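Side-chain contacts in proteasome accessory factor B/C (PafBC) (Paenarthrobacter aurescens, PDB 6SJ9), which probably acts as a transcriptional regulator of the bacterial DNA damage response, combining winged helix-turn-helix and WYL domains in one chain: residues A[424-427]-A[428-431]; A[643-646]-A[647-651]. All blocks are in the same frame, centred on the assembly; numbering follows the deposited sequence.

Interaction 1 of 2, residues A[424-427]-A[428-431]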
ATOM      1  N   ARG A 424       9.587 -13.842  -7.397  1.00 58.41           N
ATOM      2  CA  ARG A 424       8.594 -14.666  -8.033  1.00 55.99           C
ATOM      3  C   ARG A 424       7.247 -14.069  -7.682  1.00 55.09           C
ATOM      4  O   ARG A 424       7.008 -13.736  -6.524  1.00 60.15           O
ATOM      5  CB  ARG A 424       8.684 -16.116  -7.570  1.00 59.21           C
ATOM      6  CG  ARG A 424       7.583 -16.995  -8.140  1.00 60.41           C
ATOM      7  CD  ARG A 424       7.943 -18.469  -8.090  1.00 63.71           C
ATOM      8  NE  ARG A 424       9.226 -18.692  -8.743  1.00 69.15           N
ATOM      9  CZ  ARG A 424       9.713 -19.902  -9.061  1.00 75.37           C
ATOM     10  NH1 ARG A 424      10.901 -20.024  -9.647  1.00 75.33           N
ATOM     11  NH2 ARG A 424       9.007 -20.994  -8.798  1.00 77.65           N
ATOM     12  N   PHE A 425       6.383 -13.927  -8.667  1.00 52.61           N
ATOM     13  CA  PHE A 425       5.010 -13.520  -8.449  1.00 51.75           C
ATOM     14  C   PHE A 425       4.109 -14.602  -9.002  1.00 48.88           C
ATOM     15  O   PHE A 425       4.334 -15.090 -10.106  1.00 51.22           O
ATOM     16  CB  PHE A 425       4.682 -12.187  -9.131  1.00 50.23           C
ATOM     17  CG  PHE A 425       5.429 -11.005  -8.567  1.00 46.79           C
ATOM     18  CD1 PHE A 425       4.986 -10.358  -7.422  1.00 45.79           C
ATOM     19  CD2 PHE A 425       6.560 -10.535  -9.186  1.00 46.16           C
ATOM     20  CE1 PHE A 425       5.677  -9.234  -6.895  1.00 42.21           C
ATOM     21  CE2 PHE A 425       7.252  -9.426  -8.686  1.00 44.85           C
ATOM     22  CZ  PHE A 425       6.811  -8.774  -7.551  1.00 45.52           C
ATOM     23  N   SER A 426       3.062 -14.934  -8.267  1.00 49.23           N
ATOM     24  CA  SER A 426       1.999 -15.722  -8.868  1.00 50.42           C
ATOM     25  C   SER A 426       1.204 -14.860  -9.865  1.00 53.39           C
ATOM     26  O   SER A 426       1.318 -13.618  -9.914  1.00 52.61           O
ATOM     27  CB  SER A 426       1.056 -16.233  -7.782  1.00 55.72           C
ATOM     28  OG  SER A 426       0.481 -15.115  -7.064  1.00 58.83           O
ATOM     29  N   GLU A 427       0.340 -15.534 -10.625  1.00 46.68           N
ATOM     30  CA  GLU A 427      -0.535 -14.836 -11.546  1.00 50.42           C
ATOM     31  C   GLU A 427      -1.360 -13.781 -10.813  1.00 55.74           C
ATOM     32  O   GLU A 427      -1.433 -12.626 -11.247  1.00 53.40           O
ATOM     33  CB  GLU A 427      -1.423 -15.839 -12.281  1.00 49.97           C
ATOM     34  CG  GLU A 427      -2.353 -15.170 -13.295  1.00 54.06           C
ATOM     35  CD  GLU A 427      -3.147 -16.155 -14.133  1.00 60.59           C
ATOM     36  OE1 GLU A 427      -2.849 -17.350 -14.105  1.00 64.49           O
ATOM     37  OE2 GLU A 427      -4.081 -15.738 -14.829  1.00 63.66           O
ATOM     38  N   GLU A 428      -1.911 -14.142  -9.648  1.00 60.53           N
ATOM     39  CA  GLU A 428      -2.802 -13.251  -8.906  1.00 58.72           C
ATOM     40  C   GLU A 428      -2.063 -12.040  -8.355  1.00 50.77           C
ATOM     41  O   GLU A 428      -2.578 -10.921  -8.412  1.00 46.93           O
ATOM     42  CB  GLU A 428      -3.482 -14.031  -7.779  1.00 65.16           C
ATOM     43  CG  GLU A 428      -4.512 -15.106  -8.257  1.00 72.81           C
ATOM     44  CD  GLU A 428      -3.896 -16.395  -8.902  1.00 79.11           C
ATOM     45  OE1 GLU A 428      -2.658 -16.629  -8.825  1.00 73.83           O
ATOM     46  OE2 GLU A 428      -4.688 -17.179  -9.501  1.00 85.89           O
ATOM     47  N   GLU A 429      -0.880 -12.260  -7.779  1.00 49.28           N
ATOM     48  CA  GLU A 429      -0.055 -11.162  -7.264  1.00 48.80           C
ATOM     49  C   GLU A 429       0.394 -10.203  -8.368  1.00 42.22           C
ATOM     50  O   GLU A 429       0.393  -8.986  -8.170  1.00 40.92           O
ATOM     51  CB  GLU A 429       1.185 -11.727  -6.545  1.00 48.44           C
ATOM     52  CG  GLU A 429       0.853 -12.480  -5.234  1.00 55.90           C
ATOM     53  CD  GLU A 429       1.971 -13.461  -4.781  1.00 61.25           C
ATOM     54  OE1 GLU A 429       2.955 -13.725  -5.541  1.00 56.08           O
ATOM     55  OE2 GLU A 429       1.865 -13.921  -3.623  1.00 66.55           O
ATOM     56  N   ALA A 430       0.804 -10.740  -9.523  1.00 41.37           N
ATOM     57  CA  ALA A 430       1.196  -9.896 -10.650  1.00 44.12           C
ATOM     58  C   ALA A 430       0.006  -9.084 -11.166  1.00 42.59           C
ATOM     59  O   ALA A 430       0.141  -7.889 -11.435  1.00 44.20           O
ATOM     60  CB  ALA A 430       1.782 -10.751 -11.777  1.00 40.15           C
ATOM     61  N   ALA A 431      -1.169  -9.718 -11.287  1.00 40.20           N
ATOM     62  CA  ALA A 431      -2.345  -9.002 -11.758  1.00 41.93           C
ATOM     63  C   ALA A 431      -2.722  -7.895 -10.792  1.00 42.25           C
ATOM     64  O   ALA A 431      -3.054  -6.778 -11.218  1.00 44.02           O
ATOM     65  CB  ALA A 431      -3.550  -9.943 -11.948  1.00 42.89           C
TER
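S426 and E429 form a capping box at the start of helix 427-441, the reciprocal arrangement in which, of the N-cap residue and the residue three places on, the side chain of each accepts a bond from the other's backbone N-H. The hydroxyl half is the longer: E429 N donates to S426 OG at 3.2 Å with an N-H...O angle of 166°. S426 carries OG between its backbone N and carbonyl carbon (chi1 60°), which turns the oxygen back over the first turn. The returning half is made by the E429 side chain, which can be followed atom by atom. Its CB packs at the edge of the F425 ring, 4.1 Å from CD1, and also touches S426 OG. CG sets off anti to the carbonyl carbon (chi1 -68°) and passes S426 OG at 3.2 Å. CD, reached along an extended chain, stays beside the same hydroxyl, with the carboxylate nearly perpendicular to the F425 ring. OE1 accepts from S426 N at 3.0 Å, the donor standing above the carboxylate plane, while OE2 lies farther from S426 OG, at 3.9 Å. With an alanine here, CB could still sit at the ring edge, but S426 N would probably lose its carboxylate acceptor and S426 OG the chain that lies against it. Behind the box, F425 CB meets A430 CB at 4.2 Å, and L465 of helix 457-469 packs on both residues, so the polar cap borders an apolar seam between two helices of the PafC helix-turn-helix region. On the strand side, R424 turns away to a salt bridge with D90. Regular helical bonding takes over directly, beginning with A430 N donating to S426 O at 2.9 Å.

Interaction 2 of 2, residues A[643-646]-A[647-651]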
ATOM      1  N   GLU A 643     -16.954   6.846  19.822  1.00 74.79           N
ATOM      2  CA  GLU A 643     -18.271   6.972  19.209  1.00 77.89           C
ATOM      3  C   GLU A 643     -18.204   6.450  17.792  1.00 74.08           C
ATOM      4  O   GLU A 643     -17.201   6.666  17.102  1.00 74.85           O
ATOM      5  CB  GLU A 643     -18.755   8.428  19.169  1.00 85.85           C
ATOM      6  CG  GLU A 643     -19.109   9.021  20.492  1.00 96.74           C
ATOM      7  CD  GLU A 643     -19.706  10.410  20.339  1.00103.62           C
ATOM      8  OE1 GLU A 643     -19.772  10.904  19.183  1.00102.80           O
ATOM      9  OE2 GLU A 643     -20.170  10.968  21.366  1.00107.98           O
ATOM     10  N   PRO A 644     -19.278   5.852  17.295  1.00 72.50           N
ATOM     11  CA  PRO A 644     -20.537   5.673  18.013  1.00 72.36           C
ATOM     12  C   PRO A 644     -20.499   4.478  18.957  1.00 73.66           C
ATOM     13  O   PRO A 644     -19.667   3.587  18.797  1.00 74.93           O
ATOM     14  CB  PRO A 644     -21.540   5.476  16.885  1.00 71.01           C
ATOM     15  CG  PRO A 644     -20.725   4.859  15.776  1.00 69.19           C
ATOM     16  CD  PRO A 644     -19.412   5.559  15.860  1.00 68.14           C
ATOM     17  N   GLU A 645     -21.372   4.515  19.973  1.00 75.26           N
ATOM     18  CA  GLU A 645     -21.352   3.531  21.051  1.00 76.42           C
ATOM     19  C   GLU A 645     -21.549   2.108  20.530  1.00 72.99           C
ATOM     20  O   GLU A 645     -20.957   1.153  21.055  1.00 71.20           O
ATOM     21  CB  GLU A 645     -22.435   3.874  22.088  1.00 79.49           C
ATOM     22  CG  GLU A 645     -22.498   2.899  23.245  1.00 81.47           C
ATOM     23  CD  GLU A 645     -21.239   2.887  24.117  1.00 86.98           C
ATOM     24  OE1 GLU A 645     -20.426   3.839  24.053  1.00 88.08           O
ATOM     25  OE2 GLU A 645     -21.039   1.893  24.854  1.00 90.97           O
ATOM     26  N   SER A 646     -22.420   1.937  19.540  1.00 71.55           N
ATOM     27  CA  SER A 646     -22.652   0.605  19.006  1.00 74.01           C
ATOM     28  C   SER A 646     -21.337  -0.017  18.536  1.00 75.58           C
ATOM     29  O   SER A 646     -20.955  -1.108  18.987  1.00 76.92           O
ATOM     30  CB  SER A 646     -23.682   0.689  17.875  1.00 72.20           C
ATOM     31  OG  SER A 646     -23.294   1.684  16.940  1.00 75.72           O
ATOM     32  N   LEU A 647     -20.574   0.726  17.720  1.00 72.71           N
ATOM     33  CA  LEU A 647     -19.309   0.212  17.201  1.00 67.55           C
ATOM     34  C   LEU A 647     -18.303  -0.024  18.312  1.00 66.13           C
ATOM     35  O   LEU A 647     -17.578  -1.024  18.284  1.00 65.94           O
ATOM     36  CB  LEU A 647     -18.731   1.184  16.166  1.00 66.47           C
ATOM     37  CG  LEU A 647     -19.503   1.337  14.859  1.00 67.70           C
ATOM     38  CD1 LEU A 647     -18.706   2.103  13.844  1.00 64.43           C
ATOM     39  CD2 LEU A 647     -19.804  -0.042  14.317  1.00 72.43           C
ATOM     40  N   ARG A 648     -18.297   0.828  19.347  1.00 67.50           N
ATOM     41  CA  ARG A 648     -17.339   0.631  20.437  1.00 69.41           C
ATOM     42  C   ARG A 648     -17.530  -0.711  21.135  1.00 74.72           C
ATOM     43  O   ARG A 648     -16.551  -1.414  21.428  1.00 73.57           O
ATOM     44  CB  ARG A 648     -17.444   1.761  21.462  1.00 67.86           C
ATOM     45  CG  ARG A 648     -16.607   1.508  22.703  1.00 65.40           C
ATOM     46  CD  ARG A 648     -16.986   2.432  23.837  1.00 64.24           C
ATOM     47  NE  ARG A 648     -16.203   2.197  25.045  1.00 63.81           N
ATOM     48  CZ  ARG A 648     -16.396   2.838  26.198  1.00 71.26           C
ATOM     49  NH1 ARG A 648     -17.347   3.756  26.298  1.00 71.51           N
ATOM     50  NH2 ARG A 648     -15.635   2.566  27.253  1.00 76.92           N
ATOM     51  N   GLN A 649     -18.782  -1.044  21.476  1.00 77.68           N
ATOM     52  CA  GLN A 649     -19.062  -2.287  22.196  1.00 78.44           C
ATOM     53  C   GLN A 649     -18.888  -3.501  21.295  1.00 71.71           C
ATOM     54  O   GLN A 649     -18.421  -4.558  21.744  1.00 68.53           O
ATOM     55  CB  GLN A 649     -20.477  -2.258  22.779  1.00 82.76           C
ATOM     56  CG  GLN A 649     -20.674  -1.182  23.820  1.00 90.01           C
ATOM     57  CD  GLN A 649     -21.956  -1.367  24.620  1.00100.87           C
ATOM     58  OE1 GLN A 649     -22.694  -2.341  24.425  1.00104.29           O
ATOM     59  NE2 GLN A 649     -22.228  -0.429  25.524  1.00103.79           N
ATOM     60  N   GLU A 650     -19.241  -3.352  20.017  1.00 69.04           N
ATOM     61  CA  GLU A 650     -19.039  -4.432  19.065  1.00 77.42           C
ATOM     62  C   GLU A 650     -17.553  -4.771  18.936  1.00 75.18           C
ATOM     63  O   GLU A 650     -17.202  -5.936  18.715  1.00 73.93           O
ATOM     64  CB  GLU A 650     -19.638  -4.021  17.723  1.00 86.14           C
ATOM     65  CG  GLU A 650     -19.800  -5.135  16.714  1.00 96.14           C
ATOM     66  CD  GLU A 650     -20.355  -4.632  15.382  1.00104.02           C
ATOM     67  OE1 GLU A 650     -20.976  -3.539  15.348  1.00106.94           O
ATOM     68  OE2 GLU A 650     -20.192  -5.348  14.369  1.00106.97           O
ATOM     69  N   THR A 651     -16.677  -3.757  19.049  1.00 69.99           N
ATOM     70  CA  THR A 651     -15.228  -3.975  19.063  1.00 65.60           C
ATOM     71  C   THR A 651     -14.760  -4.570  20.393  1.00 65.65           C
ATOM     72  O   THR A 651     -13.888  -5.447  20.419  1.00 67.28           O
ATOM     73  CB  THR A 651     -14.497  -2.656  18.773  1.00 62.16           C
ATOM     74  OG1 THR A 651     -14.529  -2.398  17.366  1.00 60.21           O
ATOM     75  CG2 THR A 651     -13.034  -2.703  19.240  1.00 60.52           C
TER
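E645 sends CG anti to its backbone N (chi1 180°) and then bends at chi2 (65°), which brings its carboxylate within contact of R648 and Q649, three and four residues on, at the start of helix 645-659. The helix follows strand 639-643 in the second WCX domain, whose four-stranded sheet and helices fit a ferredoxin-like fold, and P644, joined to E643 by a cis peptide bond, is its N-cap residue. The two carboxylate oxygens divide their partners. OE2 offers its anti lone pair to Q649 NE2 at 2.7 Å, though the bond is bent (142°) and the amide plane stands almost perpendicular to the carboxylate. OE1 lies at the edge of the R648 guanidinium, near its plane, in a long salt bridge of 3.8 Å to NH1. D322 is the stronger partner of this arginine, salt-bridged to NE, so E645 probably adds a secondary electrostatic pull. A different face of the turn is apolar: P644 CG rests on L647 CG at 3.8 Å, and L647 continues onto V586 and V588 of the sheet and L628 of helix 627-634. The main chain joins the turn where R648 N donates to P644 O at 3.1 Å.

In the fold
Both interactions illustrate how a strand hands over to a helix: interaction 1 runs from the last residue of strand 421-424 into helix 427-441, and interaction 2 from the last residue of strand 639-643 into helix 645-659. They come in series along the chain and share no helix or sheet. Their centres are 38 Å apart and their nearest atoms about 29 Å, so neither touches the other. Interaction 1 belongs to the PafC helix-turn-helix range and is partly buried; interaction 2 is a surface contact in the second WCX range, whose helix packs on a four-stranded antiparallel sheet. Each thus organises a helix start locally, in a different module of this multidomain regulator.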